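Local coordinates for unknown protein (PDB 2NYI) that is of unknown function but carries tandem ACT domains, a fold that in many relatives binds small ligands such as amino acids to regulate enzymes, at residues A[2-7]-A[54-59]; A[7-12]-A[46-51]; A[20-25]-A[67-72]; A[60-65]-A[74-79]. One frame throughout, in Å; residues are numbered along the deposited sequence.

Contact 1 (A[2-7]-A[54-59]); sequences ETQSFV and NAKDGK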
loop_
_atom_site.group_PDB
_atom_site.type_symbol
_atom_site.label_atom_id
_atom_site.label_comp_id
_atom_site.label_asym_id
_atom_site.label_seq_id
_atom_site.Cartn_x
_atom_site.Cartn_y
_atom_site.Cartn_z
ATOM N N GLU A 2 26.435 6.237 -14.944
ATOM C CA GLU A 2 25.125 6.954 -14.902
ATOM C C GLU A 2 24.087 6.147 -14.122
ATOM O O GLU A 2 23.825 4.980 -14.442
ATOM C CB GLU A 2 24.619 7.231 -16.318
ATOM C CG GLU A 2 23.310 8.013 -16.374
ATOM C CD GLU A 2 22.946 8.461 -17.787
ATOM O OE1 GLU A 2 23.772 9.150 -18.431
ATOM O OE2 GLU A 2 21.823 8.133 -18.243
ATOM N N THR A 3 23.510 6.778 -13.102
ATOM C CA THR A 3 22.484 6.131 -12.289
ATOM C C THR A 3 21.158 6.062 -13.049
ATOM O O THR A 3 20.785 6.997 -13.753
ATOM C CB THR A 3 22.316 6.810 -10.903
ATOM O OG1 THR A 3 21.325 6.112 -10.136
ATOM C CG2 THR A 3 21.915 8.283 -11.037
ATOM N N GLN A 4 20.462 4.940 -12.918
ATOM C CA GLN A 4 19.181 4.758 -13.589
ATOM C C GLN A 4 18.146 4.372 -12.546
ATOM O O GLN A 4 18.497 3.761 -11.541
ATOM C CB GLN A 4 19.270 3.651 -14.634
ATOM C CG GLN A 4 20.400 3.820 -15.647
ATOM C CD GLN A 4 20.189 4.969 -16.615
ATOM O OE1 GLN A 4 19.075 5.467 -16.780
ATOM N NE2 GLN A 4 21.268 5.388 -17.275
ATOM N N SER A 5 16.888 4.719 -12.803
ATOM C CA SER A 5 15.780 4.379 -11.892
ATOM C C SER A 5 14.917 3.226 -12.417
ATOM O O SER A 5 14.603 3.162 -13.611
ATOM C CB SER A 5 14.909 5.608 -11.633
ATOM O OG SER A 5 13.789 5.257 -10.814
ATOM N N PHE A 6 14.530 2.320 -11.518
ATOM C CA PHE A 6 13.739 1.151 -11.882
ATOM C C PHE A 6 12.539 1.073 -10.940
ATOM O O PHE A 6 12.622 1.517 -9.789
ATOM C CB PHE A 6 14.576 -0.133 -11.760
ATOM C CG PHE A 6 15.775 -0.152 -12.669
ATOM C CD1 PHE A 6 15.675 -0.646 -13.953
ATOM C CD2 PHE A 6 16.995 0.394 -12.241
ATOM C CE1 PHE A 6 16.802 -0.634 -14.818
ATOM C CE2 PHE A 6 18.113 0.408 -13.092
ATOM C CZ PHE A 6 18.013 -0.112 -14.369
ATOM N N VAL A 7 11.428 0.537 -11.438
ATOM C CA VAL A 7 10.230 0.312 -10.629
ATOM C C VAL A 7 10.106 -1.184 -10.428
ATOM O O VAL A 7 10.117 -1.963 -11.390
ATOM C CB VAL A 7 8.941 0.861 -11.286
ATOM C CG1 VAL A 7 7.808 0.898 -10.264
ATOM C CG2 VAL A 7 9.193 2.262 -11.856
ATOM N N ASN A 54 23.483 1.991 -10.648
ATOM C CA ASN A 54 24.428 2.406 -11.694
ATOM C C ASN A 54 24.536 1.337 -12.774
ATOM O O ASN A 54 25.574 0.685 -12.913
ATOM C CB ASN A 54 25.803 2.702 -11.097
ATOM C CG ASN A 54 25.860 4.038 -10.384
ATOM O OD1 ASN A 54 24.832 4.613 -10.004
ATOM N ND2 ASN A 54 27.075 4.542 -10.187
ATOM N N ALA A 55 23.451 1.144 -13.517
ATOM C CA ALA A 55 23.391 0.137 -14.575
ATOM C C ALA A 55 22.236 0.408 -15.530
ATOM O O ALA A 55 21.232 1.020 -15.148
ATOM C CB ALA A 55 23.287 -1.282 -13.984
ATOM N N LYS A 56 22.387 -0.060 -16.768
ATOM C CA LYS A 56 21.445 0.226 -17.849
ATOM C C LYS A 56 20.133 -0.551 -17.756
ATOM O O LYS A 56 19.073 0.002 -18.039
ATOM C CB LYS A 56 22.092 -0.016 -19.214
ATOM C CG LYS A 56 21.596 0.918 -20.312
ATOM C CD LYS A 56 22.373 2.228 -20.308
ATOM C CE LYS A 56 21.685 3.292 -21.142
ATOM N NZ LYS A 56 22.391 4.596 -21.016
ATOM N N ASP A 57 20.188 -1.833 -17.405
ATOM C CA ASP A 57 18.924 -2.540 -17.146
ATOM C C ASP A 57 18.848 -3.208 -15.762
ATOM O O ASP A 57 19.825 -3.244 -15.010
ATOM C CB ASP A 57 18.464 -3.442 -18.323
ATOM C CG ASP A 57 19.132 -4.815 -18.351
ATOM O OD1 ASP A 57 19.424 -5.396 -17.291
ATOM O OD2 ASP A 57 19.332 -5.336 -19.461
ATOM N N GLY A 58 17.668 -3.717 -15.444
ATOM C CA GLY A 58 17.391 -4.193 -14.099
ATOM C C GLY A 58 17.545 -5.681 -13.876
ATOM O O GLY A 58 17.113 -6.169 -12.844
ATOM N N LYS A 59 18.157 -6.398 -14.825
ATOM C CA LYS A 59 18.358 -7.840 -14.695
ATOM C C LYS A 59 19.010 -8.207 -13.364
ATOM O O LYS A 59 18.636 -9.220 -12.765
ATOM C CB LYS A 59 19.204 -8.409 -15.863
ATOM C CG LYS A 59 18.431 -8.649 -17.168
ATOM C CD LYS A 59 19.382 -8.968 -18.360
ATOM C CE LYS A 59 18.649 -9.609 -19.541
ATOM N NZ LYS A 59 17.286 -9.046 -19.748
#
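The ring of F6 lies against the backbone of 54-59, where the chain turns from strand 44-53 into helix 59-68. With CG anti to its own carbonyl carbon (chi1 -61°), F6 sends the ring away from strand 4-13 to the turn. Its far end meets main-chain oxygen: CZ is 3.5 Å from A55 O, which lies in the ring plane at the edge, and K56 O also sits near that edge. CE1 reaches G58 N at 3.3 Å, while G58 CA makes an off-centre CH-pi contact, 4.1 Å from the ring centroid. In the βαββαβ order of the ACT domain this is the junction of the third strand and the second helix; G58 holds the helix N-cap position, and D57 OD1 accepts from K59 N in an Asx turn. An alanine in place of F6 would probably leave a gap under the turn and take from G58 CA the ring it rests on. Nearer the chain start, Q4 CG, anti to the carbonyl carbon (chi1 -53°), lies 3.0 Å from A55 O; the bend at chi2 (-70°) then turns the amide toward E2. NE2 donates to E2 OE2 at 3.0 Å, tilted from the amide plane, and OE1 accepts from R78. K56 NZ lies 4.5 Å from E2 OE2, opposite charges too far apart for a salt bridge. T3 CB packs on N54 OD1 at 3.5 Å.

Contact 2 (A[7-12]-A[46-51]); sequences VVSVAG and AMIVLV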
loop_
_atom_site.group_PDB
_atom_site.type_symbol
_atom_site.label_atom_id
_atom_site.label_comp_id
_atom_site.label_asym_id
_atom_site.label_seq_id
_atom_site.Cartn_x
_atom_site.Cartn_y
_atom_site.Cartn_z
ATOM N N VAL A 7 11.428 0.537 -11.438
ATOM C CA VAL A 7 10.230 0.312 -10.629
ATOM C C VAL A 7 10.106 -1.184 -10.428
ATOM O O VAL A 7 10.117 -1.963 -11.390
ATOM C CB VAL A 7 8.941 0.861 -11.286
ATOM C CG1 VAL A 7 7.808 0.898 -10.264
ATOM C CG2 VAL A 7 9.193 2.262 -11.856
ATOM N N VAL A 8 10.029 -1.570 -9.161
ATOM C CA VAL A 8 9.973 -2.958 -8.748
ATOM C C VAL A 8 8.659 -3.195 -7.997
ATOM O O VAL A 8 8.297 -2.397 -7.124
ATOM C CB VAL A 8 11.180 -3.282 -7.797
ATOM C CG1 VAL A 8 11.076 -4.696 -7.230
ATOM C CG2 VAL A 8 12.496 -3.083 -8.530
ATOM N N SER A 9 7.948 -4.256 -8.370
ATOM C CA SER A 9 6.746 -4.703 -7.655
ATOM C C SER A 9 7.001 -6.083 -7.077
ATOM O O SER A 9 7.569 -6.948 -7.757
ATOM C CB SER A 9 5.548 -4.777 -8.618
ATOM O OG SER A 9 5.050 -3.474 -8.908
ATOM N N VAL A 10 6.577 -6.290 -5.831
ATOM C CA VAL A 10 6.747 -7.569 -5.139
ATOM C C VAL A 10 5.390 -7.917 -4.536
ATOM O O VAL A 10 4.761 -7.070 -3.869
ATOM C CB VAL A 10 7.798 -7.448 -3.997
ATOM C CG1 VAL A 10 7.941 -8.781 -3.192
ATOM C CG2 VAL A 10 9.151 -6.975 -4.530
ATOM N N ALA A 11 4.953 -9.152 -4.735
ATOM C CA ALA A 11 3.734 -9.632 -4.097
ATOM C C ALA A 11 3.879 -11.094 -3.704
ATOM O O ALA A 11 4.502 -11.895 -4.424
ATOM C CB ALA A 11 2.538 -9.459 -5.052
ATOM N N GLY A 12 3.310 -11.438 -2.559
ATOM C CA GLY A 12 3.341 -12.817 -2.066
ATOM C C GLY A 12 2.637 -12.927 -0.733
ATOM O O GLY A 12 1.995 -11.973 -0.274
ATOM N N ALA A 46 2.236 -6.736 -0.388
ATOM C CA ALA A 46 2.521 -6.100 -1.689
ATOM C C ALA A 46 3.412 -4.877 -1.418
ATOM O O ALA A 46 3.217 -4.154 -0.405
ATOM C CB ALA A 46 1.210 -5.698 -2.405
HETATM N N MSE A 47 4.376 -4.639 -2.311
HETATM C CA MSE A 47 5.243 -3.454 -2.199
HETATM C C MSE A 47 5.717 -3.003 -3.561
HETATM O O MSE A 47 6.032 -3.824 -4.420
HETATM C CB MSE A 47 6.466 -3.776 -1.308
HETATM C CG MSE A 47 7.416 -2.586 -1.130
HETATM SE SE MSE A 47 8.671 -2.907 0.336
HETATM C CE MSE A 47 9.593 -4.137 -0.434
ATOM N N ILE A 48 5.756 -1.695 -3.744
ATOM C CA ILE A 48 6.304 -1.085 -4.952
ATOM C C ILE A 48 7.473 -0.210 -4.487
ATOM O O ILE A 48 7.374 0.495 -3.480
ATOM C CB ILE A 48 5.269 -0.249 -5.703
ATOM C CG1 ILE A 48 4.033 -1.113 -6.022
ATOM C CG2 ILE A 48 5.884 0.281 -7.038
ATOM C CD1 ILE A 48 2.833 -0.301 -6.503
ATOM N N VAL A 49 8.591 -0.328 -5.202
ATOM C CA VAL A 49 9.812 0.385 -4.840
ATOM C C VAL A 49 10.430 1.026 -6.091
ATOM O O VAL A 49 10.479 0.393 -7.149
ATOM C CB VAL A 49 10.835 -0.589 -4.216
ATOM C CG1 VAL A 49 12.059 0.164 -3.686
ATOM C CG2 VAL A 49 10.187 -1.429 -3.074
ATOM N N LEU A 50 10.880 2.279 -5.942
ATOM C CA LEU A 50 11.742 2.937 -6.937
ATOM C C LEU A 50 13.178 2.696 -6.478
ATOM O O LEU A 50 13.567 3.047 -5.344
ATOM C CB LEU A 50 11.437 4.440 -7.084
ATOM C CG LEU A 50 10.044 4.749 -7.685
ATOM C CD1 LEU A 50 9.676 6.219 -7.576
ATOM C CD2 LEU A 50 10.019 4.324 -9.146
ATOM N N VAL A 51 13.939 2.070 -7.363
ATOM C CA VAL A 51 15.279 1.581 -7.036
ATOM C C VAL A 51 16.261 2.234 -7.995
ATOM O O VAL A 51 16.021 2.239 -9.206
ATOM C CB VAL A 51 15.365 0.037 -7.189
ATOM C CG1 VAL A 51 16.823 -0.461 -7.060
ATOM C CG2 VAL A 51 14.486 -0.662 -6.181
#
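V8 and V49 form one antiparallel hydrogen-bonded pair and V10 and M47 (a selenomethionine) the other, each joined by two backbone bonds. V8 N donates to V49 O at 2.8 Å and V10 N to M47 O at 2.9 Å; V49 N and M47 N return bonds to V8 O and V10 O. Between and beside these pairs the alpha carbons lend weaker CA-H...O contacts, the shortest from I48 CA to V8 O at 3.2 Å. Strands 4-13 and 44-53 are the two central strands of the ACT-domain sheet, the axes of the two segments coming within 4.7 Å.

The apolar contacts divide between the two faces. On that of V7, S9, I48 and L50, V7 straddles its neighbours: CG1, anti to the backbone N (chi1 -166°), lies beside I48 CG2 at 3.8 Å, while CG2 meets L50 CD2 at 3.5 Å. On the other face V8 CG2 meets V51 CG2 at 3.9 Å, and F22 of helix 18-28 covers V10, M47 and V49.

S9 supplies the polar exception. Its OG passes I48 CG1 at 3.9 Å and is hydrogen-bonded to D44 OD2 of the second subunit, whose L41 and G42 also pack on this face. Backbone bonds thus fix the register, leaving the side chains to serve two interfaces: one face builds the domain core beneath the helices, the other contributes to the dimer.

Contact 3 (A[20-25]-A[67-72]); sequences HDFSWA and SALPGF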
loop_
_atom_site.group_PDB
_atom_site.type_symbol
_atom_site.label_atom_id
_atom_site.label_comp_id
_atom_site.label_asym_id
_atom_site.label_seq_id
_atom_site.Cartn_x
_atom_site.Cartn_y
_atom_site.Cartn_z
ATOM N N HIS A 20 12.990 -6.883 5.075
ATOM C CA HIS A 20 14.414 -7.052 5.353
ATOM C C HIS A 20 15.164 -7.805 4.248
ATOM O O HIS A 20 16.252 -7.375 3.824
ATOM C CB HIS A 20 14.679 -7.680 6.716
ATOM C CG HIS A 20 16.143 -7.863 6.977
ATOM N ND1 HIS A 20 16.731 -9.104 7.029
ATOM C CD2 HIS A 20 17.151 -6.963 7.064
ATOM C CE1 HIS A 20 18.035 -8.964 7.208
ATOM N NE2 HIS A 20 18.316 -7.675 7.232
ATOM N N ASP A 21 14.600 -8.924 3.806
ATOM C CA ASP A 21 15.242 -9.758 2.773
ATOM C C ASP A 21 15.422 -8.969 1.492
ATOM O O ASP A 21 16.477 -9.030 0.855
ATOM C CB ASP A 21 14.435 -11.037 2.523
ATOM C CG ASP A 21 14.523 -12.024 3.682
ATOM O OD1 ASP A 21 15.387 -11.861 4.572
ATOM O OD2 ASP A 21 13.711 -12.964 3.706
ATOM N N PHE A 22 14.377 -8.218 1.134
ATOM C CA PHE A 22 14.376 -7.313 -0.029
ATOM C C PHE A 22 15.517 -6.283 0.066
ATOM O O PHE A 22 16.318 -6.110 -0.874
ATOM C CB PHE A 22 13.007 -6.601 -0.092
ATOM C CG PHE A 22 12.864 -5.649 -1.243
ATOM C CD1 PHE A 22 12.249 -6.051 -2.421
ATOM C CD2 PHE A 22 13.326 -4.336 -1.137
ATOM C CE1 PHE A 22 12.102 -5.144 -3.489
ATOM C CE2 PHE A 22 13.188 -3.437 -2.201
ATOM C CZ PHE A 22 12.582 -3.856 -3.376
ATOM N N SER A 23 15.589 -5.624 1.223
ATOM C CA SER A 23 16.544 -4.537 1.476
ATOM C C SER A 23 17.969 -5.068 1.522
ATOM O O SER A 23 18.900 -4.436 1.001
ATOM C CB SER A 23 16.202 -3.872 2.814
ATOM O OG SER A 23 14.912 -3.291 2.724
ATOM N N TRP A 24 18.139 -6.227 2.152
ATOM C CA TRP A 24 19.443 -6.876 2.184
ATOM C C TRP A 24 19.930 -7.153 0.755
ATOM O O TRP A 24 21.095 -6.885 0.413
ATOM C CB TRP A 24 19.390 -8.161 3.016
ATOM C CG TRP A 24 20.736 -8.762 3.145
ATOM C CD1 TRP A 24 21.642 -8.536 4.141
ATOM C CD2 TRP A 24 21.375 -9.643 2.204
ATOM N NE1 TRP A 24 22.801 -9.249 3.891
ATOM C CE2 TRP A 24 22.658 -9.939 2.716
ATOM C CE3 TRP A 24 20.979 -10.224 0.990
ATOM C CZ2 TRP A 24 23.557 -10.781 2.048
ATOM C CZ3 TRP A 24 21.878 -11.070 0.325
ATOM C CH2 TRP A 24 23.148 -11.336 0.862
ATOM N N ALA A 25 19.032 -7.672 -0.085
ATOM C CA ALA A 25 19.393 -8.050 -1.455
ATOM C C ALA A 25 19.864 -6.857 -2.273
ATOM O O ALA A 25 20.854 -6.953 -3.000
ATOM C CB ALA A 25 18.211 -8.748 -2.151
ATOM N N SER A 67 16.355 -14.432 -5.840
ATOM C CA SER A 67 17.169 -15.263 -4.934
ATOM C C SER A 67 16.788 -15.042 -3.467
ATOM O O SER A 67 16.677 -16.009 -2.706
ATOM C CB SER A 67 18.676 -14.999 -5.136
ATOM O OG SER A 67 19.464 -15.711 -4.175
ATOM N N ALA A 68 16.583 -13.778 -3.091
ATOM C CA ALA A 68 16.277 -13.377 -1.710
ATOM C C ALA A 68 14.837 -13.711 -1.299
ATOM O O ALA A 68 14.567 -13.944 -0.118
ATOM C CB ALA A 68 16.526 -11.877 -1.520
ATOM N N LEU A 69 13.940 -13.739 -2.284
ATOM C CA LEU A 69 12.483 -13.866 -2.059
ATOM C C LEU A 69 11.903 -14.961 -2.949
ATOM O O LEU A 69 11.039 -14.702 -3.796
ATOM C CB LEU A 69 11.774 -12.526 -2.337
ATOM C CG LEU A 69 12.162 -11.339 -1.447
ATOM C CD1 LEU A 69 11.488 -10.055 -1.939
ATOM C CD2 LEU A 69 11.841 -11.610 0.015
ATOM N N PRO A 70 12.366 -16.207 -2.758
ATOM C CA PRO A 70 11.868 -17.271 -3.630
ATOM C C PRO A 70 10.355 -17.458 -3.444
ATOM O O PRO A 70 9.843 -17.261 -2.350
ATOM C CB PRO A 70 12.664 -18.512 -3.178
ATOM C CG PRO A 70 13.183 -18.191 -1.841
ATOM C CD PRO A 70 13.344 -16.699 -1.768
ATOM N N GLY A 71 9.636 -17.758 -4.520
ATOM C CA GLY A 71 8.179 -17.873 -4.412
ATOM C C GLY A 71 7.388 -16.583 -4.628
ATOM O O GLY A 71 6.212 -16.648 -5.018
ATOM N N PHE A 72 8.015 -15.426 -4.382
ATOM C CA PHE A 72 7.358 -14.121 -4.552
ATOM C C PHE A 72 7.210 -13.765 -6.015
ATOM O O PHE A 72 8.018 -14.185 -6.851
ATOM C CB PHE A 72 8.090 -13.015 -3.779
ATOM C CG PHE A 72 7.803 -13.040 -2.310
ATOM C CD1 PHE A 72 6.881 -12.161 -1.761
ATOM C CD2 PHE A 72 8.409 -13.978 -1.486
ATOM C CE1 PHE A 72 6.586 -12.199 -0.397
ATOM C CE2 PHE A 72 8.132 -14.027 -0.113
ATOM C CZ PHE A 72 7.196 -13.147 0.427
#
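L69, the first residue beyond helix 59-68 to leave helical backbone angles, reaches back to helix 18-28 with its side chain. Its CB lies close to I74 of strand 73-78, on the flank turned from the helix. CG, anti to the carbonyl carbon (chi1 -63°), carries the branch across, and the two methyls then part. CD2 takes the nearer side and packs on D21 CB at 3.7 Å. CD1 goes deeper, to the edge of the F22 ring, where it lies near the ring plane 4.1 Å from CD1 of F22; the two side chains cross at a slant. The F22 ring itself leads on into the core, CG anti to the backbone N (chi1 -180°), and lies over V8, V10, M47 and V49 of the sheet.

One residue earlier, A68 brings its methyl against the same helix. A68 CB is 3.6 Å from A25 CB and 3.7 Å from D21 O, so the two small side chains and the backbone carbonyl of D21 let the helices come close: the alpha carbons of D21 and A68 are 5.9 Å apart. D21 contributes here through its CB and backbone; its carboxylate forms a salt bridge from OD2 to R15.

After L69 the chain reverses in a type II beta turn, closed by F72 N donating to L69 O at 3.2 Å, with G71 at a positive phi where a side chain would jam against the preceding carbonyl oxygen. Two helices packed side by side on one face of a four-stranded antiparallel sheet are typical of the ferredoxin-like βαββαβ fold of ACT domains.

Contact 4 (A[60-65]-A[74-79]); sequences LIQSAL and ISTRRA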
loop_
_atom_site.group_PDB
_atom_site.type_symbol
_atom_site.label_atom_id
_atom_site.label_comp_id
_atom_site.label_asym_id
_atom_site.label_seq_id
_atom_site.Cartn_x
_atom_site.Cartn_y
_atom_site.Cartn_z
ATOM N N LEU A 60 19.976 -7.402 -12.903
ATOM C CA LEU A 60 20.656 -7.669 -11.633
ATOM C C LEU A 60 19.682 -7.554 -10.460
ATOM O O LEU A 60 19.686 -8.387 -9.550
ATOM C CB LEU A 60 21.844 -6.722 -11.411
ATOM C CG LEU A 60 22.697 -6.889 -10.142
ATOM C CD1 LEU A 60 23.265 -8.313 -10.041
ATOM C CD2 LEU A 60 23.831 -5.848 -10.067
ATOM N N ILE A 61 18.847 -6.521 -10.498
ATOM C CA ILE A 61 17.839 -6.296 -9.446
ATOM C C ILE A 61 16.887 -7.495 -9.400
ATOM O O ILE A 61 16.670 -8.098 -8.335
ATOM C CB ILE A 61 17.056 -4.983 -9.676
ATOM C CG1 ILE A 61 17.997 -3.771 -9.573
ATOM C CG2 ILE A 61 15.867 -4.860 -8.659
ATOM C CD1 ILE A 61 17.458 -2.522 -10.261
ATOM N N GLN A 62 16.364 -7.864 -10.567
ATOM C CA GLN A 62 15.388 -8.947 -10.651
ATOM C C GLN A 62 15.961 -10.267 -10.144
ATOM O O GLN A 62 15.316 -10.980 -9.355
ATOM C CB GLN A 62 14.888 -9.107 -12.093
ATOM C CG GLN A 62 13.875 -10.244 -12.287
ATOM C CD GLN A 62 12.507 -9.924 -11.730
ATOM O OE1 GLN A 62 12.123 -8.753 -11.606
ATOM N NE2 GLN A 62 11.754 -10.976 -11.394
ATOM N N SER A 63 17.172 -10.597 -10.598
ATOM C CA SER A 63 17.839 -11.803 -10.152
ATOM C C SER A 63 18.113 -11.817 -8.663
ATOM O O SER A 63 17.864 -12.841 -8.014
ATOM C CB SER A 63 19.131 -12.017 -10.953
ATOM O OG SER A 63 18.764 -12.441 -12.249
ATOM N N ALA A 64 18.639 -10.710 -8.130
ATOM C CA ALA A 64 18.986 -10.601 -6.708
ATOM C C ALA A 64 17.748 -10.817 -5.837
ATOM O O ALA A 64 17.800 -11.509 -4.803
ATOM C CB ALA A 64 19.606 -9.233 -6.409
ATOM N N LEU A 65 16.632 -10.230 -6.278
ATOM C CA LEU A 65 15.366 -10.305 -5.536
ATOM C C LEU A 65 14.732 -11.690 -5.630
ATOM O O LEU A 65 14.204 -12.198 -4.635
ATOM C CB LEU A 65 14.405 -9.216 -6.024
ATOM C CG LEU A 65 14.818 -7.773 -5.679
ATOM C CD1 LEU A 65 13.707 -6.824 -6.167
ATOM C CD2 LEU A 65 15.110 -7.558 -4.168
ATOM N N ILE A 74 7.631 -11.079 -8.577
ATOM C CA ILE A 74 8.513 -9.916 -8.637
ATOM C C ILE A 74 8.638 -9.445 -10.087
ATOM O O ILE A 74 8.825 -10.270 -10.991
ATOM C CB ILE A 74 9.932 -10.248 -8.101
ATOM C CG1 ILE A 74 9.883 -10.675 -6.627
ATOM C CG2 ILE A 74 10.909 -9.051 -8.276
ATOM C CD1 ILE A 74 11.131 -11.418 -6.189
ATOM N N SER A 75 8.559 -8.134 -10.299
ATOM C CA SER A 75 8.836 -7.576 -11.637
ATOM C C SER A 75 9.694 -6.331 -11.488
ATOM O O SER A 75 9.627 -5.647 -10.467
ATOM C CB SER A 75 7.545 -7.276 -12.409
ATOM O OG SER A 75 6.809 -6.224 -11.801
ATOM N N THR A 76 10.528 -6.079 -12.494
ATOM C CA THR A 76 11.429 -4.938 -12.502
ATOM C C THR A 76 11.340 -4.349 -13.912
ATOM O O THR A 76 11.457 -5.093 -14.891
ATOM C CB THR A 76 12.914 -5.385 -12.227
ATOM O OG1 THR A 76 13.004 -6.063 -10.968
ATOM C CG2 THR A 76 13.869 -4.182 -12.198
ATOM N N ARG A 77 11.160 -3.034 -14.016
ATOM C CA ARG A 77 11.177 -2.357 -15.310
ATOM C C ARG A 77 11.840 -1.005 -15.138
ATOM O O ARG A 77 11.914 -0.490 -14.019
ATOM C CB ARG A 77 9.771 -2.163 -15.872
ATOM C CG ARG A 77 8.874 -1.276 -15.025
ATOM C CD ARG A 77 7.550 -0.982 -15.693
ATOM N NE ARG A 77 6.695 -0.185 -14.813
ATOM C CZ ARG A 77 6.692 1.151 -14.755
ATOM N NH1 ARG A 77 7.493 1.887 -15.528
ATOM N NH2 ARG A 77 5.872 1.764 -13.921
ATOM N N ARG A 78 12.349 -0.448 -16.237
ATOM C CA ARG A 78 12.901 0.899 -16.217
ATOM C C ARG A 78 11.795 1.849 -15.763
ATOM O O ARG A 78 10.607 1.627 -16.056
ATOM C CB ARG A 78 13.416 1.306 -17.612
ATOM C CG ARG A 78 14.890 1.765 -17.691
ATOM C CD ARG A 78 15.500 2.078 -16.335
ATOM N NE ARG A 78 16.292 3.305 -16.279
ATOM C CZ ARG A 78 15.784 4.533 -16.176
ATOM N NH1 ARG A 78 14.474 4.723 -16.153
ATOM N NH2 ARG A 78 16.590 5.584 -16.112
ATOM N N ALA A 79 12.181 2.889 -15.027
ATOM C CA ALA A 79 11.254 3.939 -14.620
ATOM C C ALA A 79 10.729 4.674 -15.846
ATOM O O ALA A 79 11.440 4.826 -16.845
ATOM C CB ALA A 79 11.925 4.920 -13.672
#
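Q62 spans two residues of strand 73-78 with its amide, using both ends. T76 OG1 donates to Q62 OE1 at 2.9 Å, tilted 20° from the carbonyl plane. Q62 NE2 donates to I74 O at 3.0 Å; this partner lies in the amide plane of Q62, yet the donor stands well above the carbonyl plane of I74. A bend at chi2 (74°) turns the amide to the strand, and E66 OE2, one helical turn on, also accepts from NE2, so three hydrogen bonds fix the amide's rotation. A leucine here would probably leave T76 OG1, I74 O and E66 without this partner, with apolar packing alone joining helix and strand.

Packing surrounds these bonds. I74 CG2 lies 3.6 Å from Q62 OE1, and I74 CD1 reaches the helix itself, 3.5 Å from L65 O and 3.9 Å from L65 CB. I61 crosses T76 at about a right angle, its CG2 3.9 Å from T76 OG1. Helix and strand run nearly antiparallel, their segment axes 8.1 Å apart. Polar bonds hold the partly exposed flank, while I61 and L65 continue into the apolar core, so strand 73-78 is joined to the helix by both kinds of force.

All four contacts belong to the first ACT domain and share one four-stranded antiparallel sheet with its two helices. Contact 2 is central, pairing strands 4-13 and 44-53; contact 1 lies 15 Å away between centres, on the same strand 4-13 and sharing V7. Contact 4 lies about 9 Å from both, and its strand 73-78 is the other neighbour of 4-13. Contact 3, about 11 Å from contacts 2 and 4, joins the two helices, and F22 touches V49 and L65. Along the chain, contact 2 falls within the span of contact 1, contact 3 alternates with every other, and contact 4 opens after contacts 1 and 2 close, so distant segments are interlocked into one compact domain.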